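Local coordinates for protein transcription initiation factor TFIID subunit 5 (Encephalitozoon cuniculi, PDB 2J4B) that probably serves, through this N-terminal NTD2 domain and a WD-repeat region, as a TFIID component that helps regulate RNA polymerase II transcription initiation, at residues 81-84 with 85-88; 71-74 with 75-78; 109-112 with 113-117. All coordinates share one frame; numbering follows the deposited sequence.

Contact 1: 81-84 with 85-88; sequences VQHI and HENN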
# COMPACT_ATOMS: atom_id res chain seq x y z
N VAL A 81 12.56 -11.87 7.18
CA VAL A 81 13.44 -11.07 6.34
C VAL A 81 14.18 -11.94 5.34
O VAL A 81 14.37 -11.53 4.19
CB VAL A 81 14.48 -10.28 7.19
CG1 VAL A 81 15.70 -9.87 6.35
CG2 VAL A 81 13.82 -9.06 7.79
N GLN A 82 14.60 -13.12 5.76
CA GLN A 82 15.25 -14.07 4.86
C GLN A 82 14.32 -14.45 3.70
O GLN A 82 14.77 -14.63 2.58
CB GLN A 82 15.70 -15.31 5.63
CG GLN A 82 16.12 -16.51 4.77
CD GLN A 82 17.31 -16.22 3.87
OE1 GLN A 82 18.02 -15.22 4.05
NE2 GLN A 82 17.54 -17.09 2.89
N HIS A 83 13.02 -14.60 3.98
CA HIS A 83 12.05 -15.01 2.96
C HIS A 83 11.89 -13.93 1.90
O HIS A 83 11.58 -14.23 0.75
CB HIS A 83 10.69 -15.30 3.57
CG HIS A 83 10.65 -16.53 4.42
ND1 HIS A 83 9.65 -16.75 5.35
CD2 HIS A 83 11.48 -17.60 4.49
CE1 HIS A 83 9.86 -17.91 5.95
NE2 HIS A 83 10.96 -18.44 5.45
N ILE A 84 12.07 -12.68 2.29
CA ILE A 84 12.00 -11.57 1.33
C ILE A 84 13.23 -11.61 0.42
O ILE A 84 13.12 -11.37 -0.78
CB ILE A 84 11.91 -10.20 2.03
CG1 ILE A 84 10.60 -10.08 2.81
CG2 ILE A 84 12.02 -9.07 1.01
CD1 ILE A 84 10.58 -8.93 3.81
N HIS A 85 14.38 -11.90 1.01
CA HIS A 85 15.63 -11.98 0.25
C HIS A 85 15.69 -13.15 -0.75
O HIS A 85 16.34 -13.04 -1.80
CB HIS A 85 16.84 -12.05 1.21
CG HIS A 85 17.34 -10.71 1.65
ND1 HIS A 85 16.75 -9.98 2.66
CD2 HIS A 85 18.39 -9.96 1.22
CE1 HIS A 85 17.41 -8.85 2.83
NE2 HIS A 85 18.41 -8.81 1.97
N GLU A 86 15.03 -14.26 -0.44
CA GLU A 86 15.18 -15.47 -1.25
C GLU A 86 14.09 -15.61 -2.32
O GLU A 86 14.22 -16.40 -3.24
CB GLU A 86 15.26 -16.73 -0.36
CG GLU A 86 13.93 -17.20 0.22
CD GLU A 86 14.09 -18.24 1.34
OE1 GLU A 86 15.23 -18.66 1.65
OE2 GLU A 86 13.04 -18.64 1.91
N ASN A 87 13.02 -14.85 -2.19
CA ASN A 87 11.93 -14.83 -3.15
C ASN A 87 11.94 -13.52 -3.93
O ASN A 87 11.69 -12.44 -3.36
CB ASN A 87 10.60 -15.01 -2.42
CG ASN A 87 10.49 -16.37 -1.76
OD1 ASN A 87 10.16 -17.37 -2.43
ND2 ASN A 87 10.75 -16.42 -0.45
N ASN A 88 12.24 -13.61 -5.22
CA ASN A 88 12.52 -12.43 -6.03
C ASN A 88 11.29 -11.61 -6.33
O ASN A 88 11.38 -10.40 -6.56
CB ASN A 88 13.23 -12.81 -7.33
CG ASN A 88 14.74 -12.89 -7.16
OD1 ASN A 88 15.41 -13.63 -7.89
ND2 ASN A 88 15.27 -12.15 -6.19

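Contact 2: 71-74 with 75-78; sequences EIKQ and FESI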
# COMPACT_ATOMS: atom_id res chain seq x y z
N GLU A 71 -1.21 -13.20 -6.34
CA GLU A 71 0.01 -12.61 -5.81
C GLU A 71 -0.01 -12.58 -4.28
O GLU A 71 1.01 -12.80 -3.63
CB GLU A 71 0.21 -11.19 -6.35
CG GLU A 71 0.51 -11.12 -7.84
CD GLU A 71 -0.66 -11.56 -8.71
OE1 GLU A 71 -1.68 -10.86 -8.74
OE2 GLU A 71 -0.54 -12.61 -9.38
N ILE A 72 -1.19 -12.31 -3.72
CA ILE A 72 -1.39 -12.40 -2.28
C ILE A 72 -0.92 -13.75 -1.73
O ILE A 72 -0.19 -13.81 -0.74
CB ILE A 72 -2.87 -12.20 -1.88
CG1 ILE A 72 -3.36 -10.80 -2.30
CG2 ILE A 72 -3.07 -12.40 -0.39
CD1 ILE A 72 -2.63 -9.67 -1.63
N LYS A 73 -1.31 -14.84 -2.38
CA LYS A 73 -0.93 -16.18 -1.91
C LYS A 73 0.55 -16.47 -2.10
O LYS A 73 1.09 -17.35 -1.43
CB LYS A 73 -1.77 -17.26 -2.59
CG LYS A 73 -1.60 -18.64 -1.96
CD LYS A 73 -2.39 -19.71 -2.70
CE LYS A 73 -2.14 -21.07 -2.08
NZ LYS A 73 -0.67 -21.36 -1.97
N GLN A 74 1.22 -15.76 -3.00
CA GLN A 74 2.68 -15.84 -3.06
C GLN A 74 3.30 -15.22 -1.80
O GLN A 74 4.25 -15.77 -1.23
CB GLN A 74 3.23 -15.15 -4.31
CG GLN A 74 3.44 -16.07 -5.52
CD GLN A 74 4.15 -15.36 -6.66
OE1 GLN A 74 3.56 -14.56 -7.37
NE2 GLN A 74 5.44 -15.65 -6.83
N PHE A 75 2.76 -14.09 -1.35
CA PHE A 75 3.28 -13.40 -0.17
C PHE A 75 2.89 -14.06 1.15
O PHE A 75 3.59 -13.94 2.14
CB PHE A 75 2.81 -11.95 -0.14
CG PHE A 75 3.33 -11.12 -1.26
CD1 PHE A 75 4.68 -10.85 -1.38
CD2 PHE A 75 2.47 -10.55 -2.17
CE1 PHE A 75 5.14 -10.05 -2.41
CE2 PHE A 75 2.94 -9.77 -3.18
CZ PHE A 75 4.27 -9.52 -3.30
N GLU A 76 1.75 -14.74 1.16
CA GLU A 76 1.30 -15.47 2.35
C GLU A 76 2.41 -16.28 3.03
O GLU A 76 2.46 -16.34 4.26
CB GLU A 76 0.14 -16.40 1.96
CG GLU A 76 -0.14 -17.52 2.93
CD GLU A 76 -0.97 -18.62 2.31
OE1 GLU A 76 -2.12 -18.33 1.88
OE2 GLU A 76 -0.49 -19.77 2.25
N SER A 77 3.30 -16.89 2.24
CA SER A 77 4.36 -17.75 2.77
C SER A 77 5.62 -16.99 3.15
O SER A 77 6.59 -17.59 3.58
CB SER A 77 4.74 -18.85 1.75
OG SER A 77 5.72 -18.40 0.81
N ILE A 78 5.61 -15.67 2.99
CA ILE A 78 6.76 -14.83 3.32
C ILE A 78 6.61 -14.19 4.70
O ILE A 78 5.91 -13.18 4.82
CB ILE A 78 6.90 -13.70 2.28
CG1 ILE A 78 7.16 -14.29 0.90
CG2 ILE A 78 8.03 -12.73 2.66
CD1 ILE A 78 7.16 -13.25 -0.18

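Contact 3: 109-112 with 113-117; sequences LLIN and FLEER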
# COMPACT_ATOMS: atom_id res chain seq x y z
N LEU A 109 -7.06 15.42 -4.34
CA LEU A 109 -7.79 15.01 -3.14
C LEU A 109 -6.92 14.11 -2.26
O LEU A 109 -6.87 14.30 -1.04
CB LEU A 109 -9.11 14.32 -3.52
CG LEU A 109 -10.16 15.31 -4.03
CD1 LEU A 109 -11.28 14.60 -4.79
CD2 LEU A 109 -10.72 16.19 -2.90
N LEU A 110 -6.21 13.15 -2.88
CA LEU A 110 -5.41 12.16 -2.15
C LEU A 110 -4.28 12.77 -1.34
O LEU A 110 -4.03 12.35 -0.22
CB LEU A 110 -4.83 11.11 -3.11
CG LEU A 110 -3.81 10.10 -2.52
CD1 LEU A 110 -4.48 9.13 -1.51
CD2 LEU A 110 -3.11 9.35 -3.61
N ILE A 111 -3.59 13.76 -1.91
CA ILE A 111 -2.42 14.34 -1.24
C ILE A 111 -2.85 15.34 -0.18
O ILE A 111 -2.23 15.45 0.87
CB ILE A 111 -1.43 15.03 -2.23
CG1 ILE A 111 -1.06 14.10 -3.39
CG2 ILE A 111 -0.16 15.43 -1.49
CD1 ILE A 111 -0.22 12.95 -2.99
N ASN A 112 -3.92 16.08 -0.48
CA ASN A 112 -4.56 16.95 0.50
C ASN A 112 -4.93 16.13 1.73
O ASN A 112 -4.66 16.52 2.86
CB ASN A 112 -5.82 17.60 -0.09
CG ASN A 112 -5.51 18.64 -1.17
OD1 ASN A 112 -4.39 19.09 -1.32
ND2 ASN A 112 -6.53 19.02 -1.92
N PHE A 113 -5.54 14.98 1.51
CA PHE A 113 -5.94 14.12 2.64
C PHE A 113 -4.75 13.64 3.47
O PHE A 113 -4.77 13.71 4.70
CB PHE A 113 -6.74 12.90 2.14
CG PHE A 113 -7.09 11.96 3.22
CD1 PHE A 113 -8.05 12.30 4.15
CD2 PHE A 113 -6.43 10.77 3.35
CE1 PHE A 113 -8.36 11.45 5.17
CE2 PHE A 113 -6.73 9.91 4.39
CZ PHE A 113 -7.69 10.24 5.28
N LEU A 114 -3.71 13.16 2.81
CA LEU A 114 -2.51 12.68 3.52
C LEU A 114 -1.75 13.81 4.24
O LEU A 114 -1.28 13.62 5.36
CB LEU A 114 -1.56 11.96 2.56
CG LEU A 114 -2.15 10.77 1.80
CD1 LEU A 114 -1.23 10.41 0.62
CD2 LEU A 114 -2.35 9.58 2.73
N GLU A 115 -1.64 14.97 3.61
CA GLU A 115 -1.01 16.15 4.24
C GLU A 115 -1.83 16.76 5.37
O GLU A 115 -1.28 17.27 6.35
CB GLU A 115 -0.73 17.23 3.20
CG GLU A 115 0.47 16.92 2.32
CD GLU A 115 0.75 18.01 1.30
OE1 GLU A 115 -0.19 18.69 0.82
OE2 GLU A 115 1.94 18.18 0.97
N GLU A 116 -3.15 16.76 5.23
CA GLU A 116 -4.01 17.36 6.24
C GLU A 116 -4.06 16.49 7.50
O GLU A 116 -4.33 16.98 8.59
CB GLU A 116 -5.41 17.58 5.70
CG GLU A 116 -6.37 18.24 6.70
CD GLU A 116 -7.58 18.86 6.02
OE1 GLU A 116 -7.93 18.42 4.89
OE2 GLU A 116 -8.18 19.80 6.59
N ARG A 117 -3.79 15.20 7.34
CA ARG A 117 -3.83 14.26 8.44
C ARG A 117 -2.44 13.81 8.83
O ARG A 117 -2.28 12.84 9.57
CB ARG A 117 -4.67 13.04 8.06
CG ARG A 117 -6.14 13.35 7.81
CD ARG A 117 -6.99 12.22 8.37
NE ARG A 117 -8.43 12.44 8.29
CZ ARG A 117 -9.32 11.65 8.90
NH1 ARG A 117 -8.90 10.62 9.63
NH2 ARG A 117 -10.62 11.89 8.79

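Contact 1: 81-84 with 85-88
Gln82 and Glu86 cross at about a right angle one turn apart on the short helix 81-86, in an i to i+4 side-chain pairing within the helical NTD2 domain of TAF5. Gln82 NE2 donates to Glu86 OE1 at 3.1 Å, meeting it from above the carboxylate, whose plane stands 86° from that of the amide. Gln82 gets there because its chain, CG anti to the backbone N, folds at chi2 (61°). The same carboxylate runs alongside His83, and Glu86 OE2 lies 3.2 Å from His83 CD2; the ring's ND1 is turned back to a hydrogen bond with Tyr79 N. On another side of the helix, Val81 and His85 point the same way, with Val81 CG1 3.8 Å from His85 ND1. This imidazole curls back onto its own helix: His85 ND1 bonds Val81 O at 3.2 Å, the oxygen lying in the ring plane, while His85 N grips that oxygen from the opposite face of the carbonyl. Near the C-terminal end of the helix, the backbone bond from Asn87 N to His83 O is weak, but Asn87 ND2 meets His83 O on a lone pair in the carbonyl plane, 2.6 Å away and nearly straight at 174°.

Contact 2: 71-74 with 75-78
The Phe75 ring has Ile72 CA at one edge, close to the ring plane, and Glu71 O beside CD2, where the oxygen stands oblique to the ring at 3.1 Å from Phe75 CD2. Glu71 O also accepts Phe75 N at 3.2 Å, so that one carbonyl meets both the main chain and the ring of Phe75. The placement follows from chi1 of -65°, which sets CG beside the backbone N and anti to the carbonyl carbon, leaning the ring back along the preceding turn. Beyond these residues, the ring meets Phe89 edge-to-face and Phe43 with planes at about 75°, an aromatic cluster between helices 34-47 and 88-95. Residues 71-75 form the last turn of helix 69-75, and the chain leaves it through a type I beta turn from Phe75 to Ile78, closed by Ile78 N to Phe75 O at 2.8 Å. The last bond of the helical pattern across the segments is Glu76 N to Ile72 O, 2.9 Å long. On another side of the helix, Lys73 and Glu76 run side by side in the same direction: Glu76 OE1 lies 3.9 Å from Lys73 CG, alongside the aliphatic part of the lysine. Their charged ends remain beyond salt-bridge range, with Lys73 NZ 4.5 Å from Glu76 OE2, and Glu76 OE1 has a long, weak ion pair with Arg62. From the turn's last residue, Ile78 CG1 reaches back to 3.9 Å from Gln74 O.

Contact 3: 109-112 with 113-117
Leu110 and Leu114 meet obliquely one turn apart on helix 104-116, with Leu110 CG 4.1 Å from Leu114 CD1. They reach each other from different conformations: Leu110 has CG anti to the backbone N (chi1 172°), whereas Leu114 has CG beside its N and anti to the carbonyl carbon (chi1 -57°). The second setting lays the isobutyl group back over the previous turn, bringing Leu114 CG to 3.2 Å from Leu110 O, the acceptor of Leu114 N. A second i to i+4 pair follows one residue on. Glu115 adopts the same first torsion as Leu114 and then stays extended, its carboxylate carbon CD lying 3.9 Å from Ile111 CG2, so the carboxylate end rests against the CG2 methyl in van der Waals contact. Regular backbone bonds underlie both pairs, among them Glu115 N to Ile111 O at 2.8 Å. The pattern fades at the C-terminal end, where Arg117 N to Phe113 O is weak and Arg117 leaves helical geometry. The Phe113 ring stacks on Trp18 of helix 8-21. Leu114 packs on Ile122, Leu123 and Leu126 of helix 120-129, and Leu110 on Leu15 of helix 8-21 and Leu30 of helix 24-30, placing helix 104-116, directly after strand 98-103, among all three.

All three contacts are local, along one helix or at its end, and all lie within the NTD2 range. Contacts 1 and 2 follow each other in the chain and touch: Ile78 CG2 of the turn lies 3.7 Å from Ile84 CG1, packing the loop that follows helix 69-75 against helix 81-86. Contact 3 lies on the opposite side of the chain's centre, its own centre about 33 Å from that of contact 1. Contact 1 is a surface contact, and polar side-chain bonds dominate it. Contacts 2 and 3 are partly buried and turn aromatic or leucine side chains inward, while charged side chains such as Lys73, Glu115 and Glu116 are exposed; no side-chain hydrogen bond crosses between their paired segments.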